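Local coordinates for protein putative laminarinase (Phanerochaete chrysosporium, PDB 2W39) that probably hydrolyses glycosidic bonds of beta-glucans such as laminarin and lichenin, as a secreted family 16 glycoside hydrolase of a white-rot fungus, at residues G49-L54 against Y288-S293; R90-G95 against P177-N182; S194-W199 against A229-T234. One frame throughout, in Å; residues are numbered along the deposited sequence.

Interaction 1 of 3, residues G49-L54 against Y288-S293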
loop_
_atom_site.group_PDB
_atom_site.type_symbol
_atom_site.label_atom_id
_atom_site.label_comp_id
_atom_site.label_asym_id
_atom_site.label_seq_id
_atom_site.Cartn_x
_atom_site.Cartn_y
_atom_site.Cartn_z
ATOM N N GLY A 49 -17.576 -4.134 -13.337
ATOM C CA GLY A 49 -16.806 -4.678 -14.465
ATOM C C GLY A 49 -15.470 -5.195 -13.950
ATOM O O GLY A 49 -15.434 -5.887 -12.934
ATOM N N ASP A 50 -14.380 -4.819 -14.612
ATOM C CA ASP A 50 -13.039 -5.216 -14.166
ATOM C C ASP A 50 -12.275 -4.047 -13.529
ATOM O O ASP A 50 -11.054 -3.952 -13.658
ATOM C CB ASP A 50 -12.233 -5.874 -15.305
ATOM C CG ASP A 50 -11.881 -4.912 -16.419
ATOM O OD1 ASP A 50 -12.504 -3.837 -16.532
ATOM O OD2 ASP A 50 -10.960 -5.244 -17.196
ATOM N N THR A 51 -13.002 -3.176 -12.837
ATOM C CA THR A 51 -12.426 -1.976 -12.246
ATOM C C THR A 51 -12.916 -1.743 -10.823
ATOM O O THR A 51 -14.120 -1.808 -10.539
ATOM C CB THR A 51 -12.788 -0.745 -13.104
ATOM O OG1 THR A 51 -12.179 -0.887 -14.392
ATOM C CG2 THR A 51 -12.267 0.534 -12.470
ATOM N N LEU A 52 -11.957 -1.444 -9.945
ATOM C CA LEU A 52 -12.237 -0.871 -8.643
ATOM C C LEU A 52 -11.556 0.485 -8.597
ATOM O O LEU A 52 -10.330 0.572 -8.775
ATOM C CB LEU A 52 -11.697 -1.756 -7.528
ATOM C CG LEU A 52 -11.822 -1.205 -6.110
ATOM C CD1 LEU A 52 -13.244 -1.246 -5.622
ATOM C CD2 LEU A 52 -10.865 -1.911 -5.124
ATOM N N ILE A 53 -12.345 1.528 -8.362
ATOM C CA ILE A 53 -11.799 2.857 -8.102
ATOM C C ILE A 53 -12.017 3.211 -6.643
ATOM O O ILE A 53 -13.128 3.039 -6.104
ATOM C CB ILE A 53 -12.502 3.942 -8.962
ATOM C CG1 ILE A 53 -12.459 3.634 -10.460
ATOM C CG2 ILE A 53 -11.997 5.359 -8.626
ATOM C CD1 ILE A 53 -11.095 3.524 -10.981
ATOM N N LEU A 54 -10.951 3.695 -6.002
ATOM C CA LEU A 54 -11.002 4.207 -4.627
ATOM C C LEU A 54 -10.410 5.598 -4.719
ATOM O O LEU A 54 -9.264 5.744 -5.129
ATOM C CB LEU A 54 -10.131 3.369 -3.672
ATOM C CG LEU A 54 -10.442 1.874 -3.643
ATOM C CD1 LEU A 54 -9.375 1.148 -2.839
ATOM C CD2 LEU A 54 -11.862 1.585 -3.098
ATOM N N TYR A 288 -6.642 8.863 -7.015
ATOM C CA TYR A 288 -7.436 7.639 -7.050
ATOM C C TYR A 288 -6.581 6.412 -7.297
ATOM O O TYR A 288 -5.572 6.460 -8.015
ATOM C CB TYR A 288 -8.564 7.704 -8.108
ATOM C CG TYR A 288 -8.133 7.770 -9.558
ATOM C CD1 TYR A 288 -8.029 6.615 -10.338
ATOM C CD2 TYR A 288 -7.868 9.000 -10.164
ATOM C CE1 TYR A 288 -7.653 6.687 -11.689
ATOM C CE2 TYR A 288 -7.483 9.073 -11.491
ATOM C CZ TYR A 288 -7.372 7.919 -12.240
ATOM O OH TYR A 288 -6.994 7.987 -13.559
ATOM N N TRP A 289 -6.999 5.311 -6.681
ATOM C CA TRP A 289 -6.578 3.981 -7.084
ATOM C C TRP A 289 -7.501 3.508 -8.193
ATOM O O TRP A 289 -8.715 3.691 -8.106
ATOM C CB TRP A 289 -6.757 3.012 -5.916
ATOM C CG TRP A 289 -5.829 3.165 -4.745
ATOM C CD1 TRP A 289 -6.093 3.795 -3.558
ATOM C CD2 TRP A 289 -4.518 2.613 -4.628
ATOM N NE1 TRP A 289 -4.999 3.693 -2.713
ATOM C CE2 TRP A 289 -4.032 2.951 -3.344
ATOM C CE3 TRP A 289 -3.705 1.856 -5.487
ATOM C CZ2 TRP A 289 -2.771 2.549 -2.892
ATOM C CZ3 TRP A 289 -2.437 1.475 -5.038
ATOM C CH2 TRP A 289 -1.987 1.822 -3.758
ATOM N N ASP A 290 -6.934 2.854 -9.211
ATOM C CA ASP A 290 -7.707 2.088 -10.201
ATOM C C ASP A 290 -7.060 0.714 -10.189
ATOM O O ASP A 290 -5.891 0.569 -10.596
ATOM C CB ASP A 290 -7.644 2.761 -11.584
ATOM C CG ASP A 290 -8.342 1.960 -12.676
ATOM O OD1 ASP A 290 -8.573 0.754 -12.514
ATOM O OD2 ASP A 290 -8.636 2.558 -13.742
ATOM N N ILE A 291 -7.788 -0.262 -9.658
ATOM C CA ILE A 291 -7.267 -1.604 -9.437
ATOM C C ILE A 291 -8.025 -2.576 -10.337
ATOM O O ILE A 291 -9.268 -2.597 -10.344
ATOM C CB ILE A 291 -7.387 -1.968 -7.949
ATOM C CG1 ILE A 291 -6.403 -1.091 -7.150
ATOM C CG2 ILE A 291 -7.109 -3.456 -7.722
ATOM C CD1 ILE A 291 -6.678 -1.016 -5.655
ATOM N N ALA A 292 -7.273 -3.339 -11.127
ATOM C CA ALA A 292 -7.844 -4.340 -12.025
ATOM C C ALA A 292 -8.196 -5.630 -11.285
ATOM O O ALA A 292 -9.217 -6.270 -11.594
ATOM C CB ALA A 292 -6.868 -4.633 -13.181
ATOM N N SER A 293 -7.353 -6.030 -10.328
ATOM C CA SER A 293 -7.614 -7.229 -9.539
ATOM C C SER A 293 -6.685 -7.256 -8.346
ATOM O O SER A 293 -5.575 -6.681 -8.372
ATOM C CB SER A 293 -7.405 -8.509 -10.363
ATOM O OG SER A 293 -6.079 -8.598 -10.841
HETATM O O HOH W 1 -10.392 1.144 -15.378
#
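The W289 indole meets L54 at its rim: L54 O lies near the ring plane, and L54 CB comes within 4.1 Å of W289 CD1. I53 CD1 approaches the Y288 ring obliquely, while the ring edge receives CB of D290 in its plane; H91 stacks on the same tyrosine. I53 reaches D290 with its outermost carbon, CD1 3.6 Å from D290 CB and equally near the carboxylate carbon. CG1 of I53 sits opposite the carbonyl carbon (chi1 -55°), and chi2 near -60° brings CD1 over to the neighbouring strand. The D290 carboxylate is shared: OD1 makes a salt bridge to R90, whereas OD2 accepts from a water 2.8 Å away that also bonds T51 OG1. On the other face, L52 CD2 and L54 CD1 each come near I291 CD1. I291 N gives to L52 O at 2.8 Å, nearly straight at 169°, and W289 N to L54 O at 2.8 Å; L52 N and L54 N return the bonds. With a mixed face (I53, Y288, D290) and an apolar face (L52, L54, W289, I291) turned to strand 69-76, the pair joins strands 51-55 and 288-297 in one sheet of the family 16 beta sandwich.

Interaction 2 of 3, residues R90-G95 against P177-N182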
loop_
_atom_site.group_PDB
_atom_site.type_symbol
_atom_site.label_atom_id
_atom_site.label_comp_id
_atom_site.label_asym_id
_atom_site.label_seq_id
_atom_site.Cartn_x
_atom_site.Cartn_y
_atom_site.Cartn_z
ATOM N N ARG A 90 -3.694 -0.235 -12.067
ATOM C CA ARG A 90 -3.628 0.655 -13.230
ATOM C C ARG A 90 -3.164 2.063 -12.838
ATOM O O ARG A 90 -2.520 2.742 -13.635
ATOM C CB ARG A 90 -4.988 0.743 -13.934
ATOM C CG ARG A 90 -5.510 -0.610 -14.400
ATOM C CD ARG A 90 -6.729 -0.414 -15.309
ATOM N NE ARG A 90 -7.381 -1.670 -15.688
ATOM C CZ ARG A 90 -8.485 -2.155 -15.132
ATOM N NH1 ARG A 90 -9.079 -1.540 -14.120
ATOM N NH2 ARG A 90 -8.995 -3.291 -15.591
ATOM N N HIS A 91 -3.541 2.518 -11.640
ATOM C CA HIS A 91 -3.325 3.898 -11.214
ATOM C C HIS A 91 -3.289 3.907 -9.691
ATOM O O HIS A 91 -4.051 3.180 -9.048
ATOM C CB HIS A 91 -4.484 4.771 -11.712
ATOM C CG HIS A 91 -4.236 6.250 -11.665
ATOM N ND1 HIS A 91 -4.491 7.021 -10.546
ATOM C CD2 HIS A 91 -3.811 7.108 -12.625
ATOM C CE1 HIS A 91 -4.234 8.290 -10.828
ATOM N NE2 HIS A 91 -3.814 8.367 -12.079
ATOM N N MET A 92 -2.409 4.722 -9.119
ATOM C CA MET A 92 -2.419 4.966 -7.677
ATOM C C MET A 92 -2.607 6.459 -7.428
ATOM O O MET A 92 -2.369 7.288 -8.312
ATOM C CB MET A 92 -1.129 4.487 -7.003
ATOM C CG MET A 92 0.100 5.347 -7.289
ATOM S SD MET A 92 1.536 4.958 -6.252
ATOM C CE MET A 92 1.975 3.311 -6.875
ATOM N N PRO A 93 -3.059 6.828 -6.225
ATOM C CA PRO A 93 -3.272 8.255 -6.014
ATOM C C PRO A 93 -2.022 9.084 -6.202
ATOM O O PRO A 93 -0.920 8.704 -5.781
ATOM C CB PRO A 93 -3.751 8.327 -4.561
ATOM C CG PRO A 93 -4.433 6.976 -4.328
ATOM C CD PRO A 93 -3.555 6.005 -5.105
ATOM N N GLN A 94 -2.228 10.269 -6.765
ATOM C CA GLN A 94 -1.166 11.271 -6.850
ATOM C C GLN A 94 -1.707 12.638 -6.452
ATOM O O GLN A 94 -2.913 12.861 -6.432
ATOM C CB GLN A 94 -0.521 11.304 -8.239
ATOM C CG GLN A 94 -1.473 11.726 -9.339
ATOM C CD GLN A 94 -0.771 11.861 -10.669
ATOM O OE1 GLN A 94 -0.300 10.881 -11.246
ATOM N NE2 GLN A 94 -0.700 13.085 -11.172
ATOM N N GLY A 95 -0.774 13.519 -6.115
ATOM C CA GLY A 95 -1.064 14.892 -5.733
ATOM C C GLY A 95 -0.312 15.267 -4.469
ATOM O O GLY A 95 -0.005 14.423 -3.622
ATOM N N PRO A 177 3.354 9.804 -9.922
ATOM C CA PRO A 177 3.115 10.223 -11.301
ATOM C C PRO A 177 3.867 9.372 -12.334
ATOM O O PRO A 177 3.321 9.105 -13.413
ATOM C CB PRO A 177 3.618 11.674 -11.301
ATOM C CG PRO A 177 3.304 12.149 -9.894
ATOM C CD PRO A 177 3.649 10.945 -9.027
ATOM N N SER A 178 5.088 8.949 -12.027
ATOM C CA SER A 178 5.842 8.102 -12.964
ATOM C C SER A 178 5.105 6.771 -13.212
ATOM O O SER A 178 4.912 6.334 -14.348
ATOM C CB SER A 178 7.222 7.819 -12.385
ATOM O OG SER A 178 7.972 6.987 -13.240
ATOM N N PHE A 179 4.704 6.106 -12.134
ATOM C CA PHE A 179 3.915 4.875 -12.213
ATOM C C PHE A 179 2.639 5.101 -13.016
ATOM O O PHE A 179 2.288 4.308 -13.900
ATOM C CB PHE A 179 3.626 4.466 -10.770
ATOM C CG PHE A 179 2.683 3.295 -10.583
ATOM C CD1 PHE A 179 3.170 2.009 -10.351
ATOM C CD2 PHE A 179 1.310 3.511 -10.482
ATOM C CE1 PHE A 179 2.307 0.951 -10.065
ATOM C CE2 PHE A 179 0.430 2.448 -10.182
ATOM C CZ PHE A 179 0.932 1.185 -9.981
ATOM N N ASN A 180 1.933 6.188 -12.715
ATOM C CA ASN A 180 0.662 6.432 -13.381
ATOM C C ASN A 180 0.821 6.676 -14.881
ATOM O O ASN A 180 0.029 6.182 -15.697
ATOM C CB ASN A 180 -0.071 7.584 -12.704
ATOM C CG ASN A 180 -0.592 7.199 -11.337
ATOM O OD1 ASN A 180 -0.816 6.010 -11.068
ATOM N ND2 ASN A 180 -0.792 8.182 -10.466
ATOM N N ALA A 181 1.851 7.440 -15.245
ATOM C CA ALA A 181 2.115 7.717 -16.663
ATOM C C ALA A 181 2.413 6.440 -17.449
ATOM O O ALA A 181 2.151 6.360 -18.658
ATOM C CB ALA A 181 3.286 8.684 -16.768
ATOM N N ASN A 182 2.977 5.462 -16.759
ATOM C CA ASN A 182 3.353 4.185 -17.345
ATOM C C ASN A 182 2.219 3.153 -17.322
ATOM O O ASN A 182 2.429 2.012 -17.736
ATOM C CB ASN A 182 4.591 3.650 -16.616
ATOM C CG ASN A 182 5.369 2.658 -17.446
ATOM O OD1 ASN A 182 5.622 2.882 -18.637
ATOM N ND2 ASN A 182 5.771 1.547 -16.827
HETATM O O HOH W 2 -2.396 5.187 -14.964
#
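A loop leaving strand 83-89 is tied here to helix 176-181 by one asparagine amide that bonds both N and O of M92, much as a neighbouring strand would. N180 OD1 accepts from M92 N at 2.8 Å, on a lone pair in the amide plane, and N180 ND2 gives back to M92 O at 2.8 Å. The second N-H of ND2 runs almost straight (178°) to Q94 OE1, 2.9 Å away, also on a lone pair, with the two amide planes nearly coplanar. N180's amide is thereby held flat, and it lies parallel to the H91 imidazole, its CG 3.4 Å above that ring plane and offset toward the rim; H91 ND1 is bonded to Y288 O. An alanine here is likely to leave M92 N, M92 O and Q94 OE1 without these mates and to uncover one face of H91. The loop, on its way to strand 98-105, also packs on the helix through a Met-aromatic contact, M92 SD standing above the F179 face at 4.9 Å from the centroid. M92 bends at chi3 (68°), which sets CE over the centre of that ring, 3.6 Å from the centroid and 7° off the normal, a CH-pi contact. A water donates to both R90 O and N180 O, bridging the two backbones.

Interaction 3 of 3, residues S194-W199 against A229-T234; sequences SFIKVW and AFFPNT
K197 lays its methylene chain alongside the F230 ring, both side chains pointing the same way, with CE 3.6 Å from F230 CE2 and CG close to CD2. The same CE stands over the centre of the F195 ring, 3.6 Å above its plane, so this lysine carbon serves two aromatics at once. F195 holds its ring between backbone N and carbonyl carbon (chi1 61°), which leans the ring along its own strand, beneath the K197 chain and away from strand 229-232. F195 CB, not the ring, makes the nearest approach to F230, at the ring edge, 3.7 Å from CE2, and the two phenylalanine side chains cross at about a right angle. The far strand supplies a further neighbour, since P232 CD sits over the centre of one face of F230. On the reverse face I196 CG2 touches F231 CD1 at 4.1 Å, and the CB atoms of V198 and A229 face each other at 4.2 Å. I196 O is used nearly along its C=O axis by F231 N at 2.8 Å, and it also lies at the edge of the F231 ring. I196 N returns a bond to F231 O at 3.0 Å, tilted 28° from the carbonyl plane. V198 and A229 form the second hydrogen-bonded pair, V198 N to A229 O and A229 N to V198 O. Strand 229-232 thus extends the antiparallel sheet beyond strand 195-202, whose other neighbour is strand 185-191. The face carrying I196, V198, A229 and F231 packs on L132 and M130 of strand 129-133 and, from the 229-232 side, on V167 of strand 165-168.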
loop_
_atom_site.group_PDB
_atom_site.type_symbol
_atom_site.label_atom_id
_atom_site.label_comp_id
_atom_site.label_asym_id
_atom_site.label_seq_id
_atom_site.Cartn_x
_atom_site.Cartn_y
_atom_site.Cartn_z
ATOM N N SER A 194 9.725 -18.032 6.690
ATOM C CA SER A 194 11.136 -17.758 6.511
ATOM C C SER A 194 11.488 -16.402 5.925
ATOM O O SER A 194 12.626 -15.983 6.030
ATOM C CB SER A 194 11.758 -18.828 5.610
ATOM O OG SER A 194 11.767 -20.118 6.208
ATOM N N PHE A 195 10.542 -15.729 5.281
ATOM C CA PHE A 195 10.834 -14.459 4.628
ATOM C C PHE A 195 9.557 -13.766 4.213
ATOM O O PHE A 195 8.478 -14.372 4.141
ATOM C CB PHE A 195 11.733 -14.645 3.383
ATOM C CG PHE A 195 11.143 -15.509 2.295
ATOM C CD1 PHE A 195 10.096 -15.050 1.487
ATOM C CD2 PHE A 195 11.664 -16.780 2.049
ATOM C CE1 PHE A 195 9.556 -15.859 0.472
ATOM C CE2 PHE A 195 11.131 -17.582 1.034
ATOM C CZ PHE A 195 10.083 -17.113 0.260
ATOM N N ILE A 196 9.718 -12.479 3.919
ATOM C CA ILE A 196 8.753 -11.727 3.114
ATOM C C ILE A 196 9.498 -11.185 1.900
ATOM O O ILE A 196 10.617 -10.690 2.029
ATOM C CB ILE A 196 8.092 -10.610 3.957
ATOM C CG1 ILE A 196 7.150 -11.240 4.992
ATOM C CG2 ILE A 196 7.329 -9.620 3.056
ATOM C CD1 ILE A 196 6.654 -10.302 6.072
ATOM N N LYS A 197 8.863 -11.312 0.734
ATOM C CA LYS A 197 9.392 -10.773 -0.523
ATOM C C LYS A 197 8.333 -9.911 -1.183
ATOM O O LYS A 197 7.142 -10.246 -1.148
ATOM C CB LYS A 197 9.771 -11.893 -1.497
ATOM C CG LYS A 197 11.020 -12.667 -1.089
ATOM C CD LYS A 197 11.276 -13.865 -1.984
ATOM C CE LYS A 197 12.452 -14.681 -1.447
ATOM N NZ LYS A 197 12.711 -15.891 -2.278
ATOM N N VAL A 198 8.764 -8.821 -1.812
ATOM C CA VAL A 198 7.891 -8.032 -2.671
ATOM C C VAL A 198 8.558 -7.919 -4.038
ATOM O O VAL A 198 9.763 -7.636 -4.122
ATOM C CB VAL A 198 7.631 -6.609 -2.107
ATOM C CG1 VAL A 198 6.749 -5.793 -3.033
ATOM C CG2 VAL A 198 7.007 -6.658 -0.717
ATOM N N TRP A 199 7.757 -8.113 -5.085
ATOM C CA TRP A 199 8.204 -7.846 -6.453
ATOM C C TRP A 199 7.354 -6.723 -7.032
ATOM O O TRP A 199 6.120 -6.730 -6.878
ATOM C CB TRP A 199 7.978 -9.048 -7.365
ATOM C CG TRP A 199 8.781 -10.279 -7.111
ATOM C CD1 TRP A 199 9.882 -10.693 -7.807
ATOM C CD2 TRP A 199 8.508 -11.300 -6.138
ATOM N NE1 TRP A 199 10.325 -11.903 -7.315
ATOM C CE2 TRP A 199 9.500 -12.296 -6.291
ATOM C CE3 TRP A 199 7.511 -11.472 -5.160
ATOM C CZ2 TRP A 199 9.521 -13.462 -5.510
ATOM C CZ3 TRP A 199 7.535 -12.619 -4.388
ATOM C CH2 TRP A 199 8.532 -13.599 -4.566
ATOM N N ALA A 229 12.121 -6.281 -2.978
ATOM C CA ALA A 229 12.467 -6.199 -1.559
ATOM C C ALA A 229 12.474 -7.605 -0.991
ATOM O O ALA A 229 11.591 -8.406 -1.277
ATOM C CB ALA A 229 11.455 -5.333 -0.786
ATOM N N PHE A 230 13.480 -7.892 -0.171
ATOM C CA PHE A 230 13.648 -9.191 0.491
ATOM C C PHE A 230 13.889 -8.930 1.960
ATOM O O PHE A 230 14.768 -8.144 2.346
ATOM C CB PHE A 230 14.857 -9.896 -0.138
ATOM C CG PHE A 230 15.170 -11.297 0.389
ATOM C CD1 PHE A 230 16.486 -11.743 0.362
ATOM C CD2 PHE A 230 14.187 -12.178 0.849
ATOM C CE1 PHE A 230 16.826 -13.018 0.779
ATOM C CE2 PHE A 230 14.517 -13.464 1.266
ATOM C CZ PHE A 230 15.849 -13.877 1.226
ATOM N N PHE A 231 13.091 -9.608 2.771
ATOM C CA PHE A 231 13.172 -9.561 4.229
ATOM C C PHE A 231 13.380 -10.992 4.708
ATOM O O PHE A 231 12.427 -11.708 5.006
ATOM C CB PHE A 231 11.899 -8.956 4.811
ATOM C CG PHE A 231 11.646 -7.557 4.343
ATOM C CD1 PHE A 231 10.701 -7.293 3.343
ATOM C CD2 PHE A 231 12.358 -6.485 4.889
ATOM C CE1 PHE A 231 10.486 -5.975 2.913
ATOM C CE2 PHE A 231 12.137 -5.174 4.461
ATOM C CZ PHE A 231 11.195 -4.926 3.473
ATOM N N PRO A 232 14.645 -11.449 4.736
ATOM C CA PRO A 232 14.929 -12.824 5.157
ATOM C C PRO A 232 14.831 -12.947 6.681
ATOM O O PRO A 232 14.679 -11.950 7.401
ATOM C CB PRO A 232 16.373 -13.018 4.702
ATOM C CG PRO A 232 16.955 -11.662 4.778
ATOM C CD PRO A 232 15.859 -10.720 4.326
ATOM N N ASN A 233 14.948 -14.177 7.173
ATOM C CA ASN A 233 14.881 -14.417 8.606
ATOM C C ASN A 233 16.226 -14.467 9.314
ATOM O O ASN A 233 16.299 -14.827 10.493
ATOM C CB ASN A 233 14.040 -15.667 8.907
ATOM C CG ASN A 233 14.706 -16.964 8.469
ATOM O OD1 ASN A 233 15.759 -16.958 7.826
ATOM N ND2 ASN A 233 14.088 -18.090 8.816
ATOM N N THR A 234 17.281 -14.050 8.623
ATOM C CA THR A 234 18.632 -14.083 9.181
ATOM C C THR A 234 18.705 -13.528 10.602
ATOM O O THR A 234 19.363 -14.109 11.478
ATOM C CB THR A 234 19.545 -13.262 8.274
ATOM O OG1 THR A 234 19.353 -13.703 6.928
ATOM C CG2 THR A 234 21.011 -13.405 8.653
#

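Overall arrangement
Interactions 1 and 3 both build the same antiparallel sheet, on opposite sides of the chain's centre and about 28 Å apart between centres. Each has a buried apolar face directed at the second sheet and a less buried face, but interaction 1 puts an acid and a water there, together with I53, and interaction 3 a lysine chain among phenylalanines. Interaction 2 differs in kind: a loop meets a helix, and side-chain amide bonds replace the strand-to-strand ladder. It adjoins interaction 1 directly, through R90 and H91, which reach D290 and Y288, whereas interaction 3 touches neither. All three are partly buried.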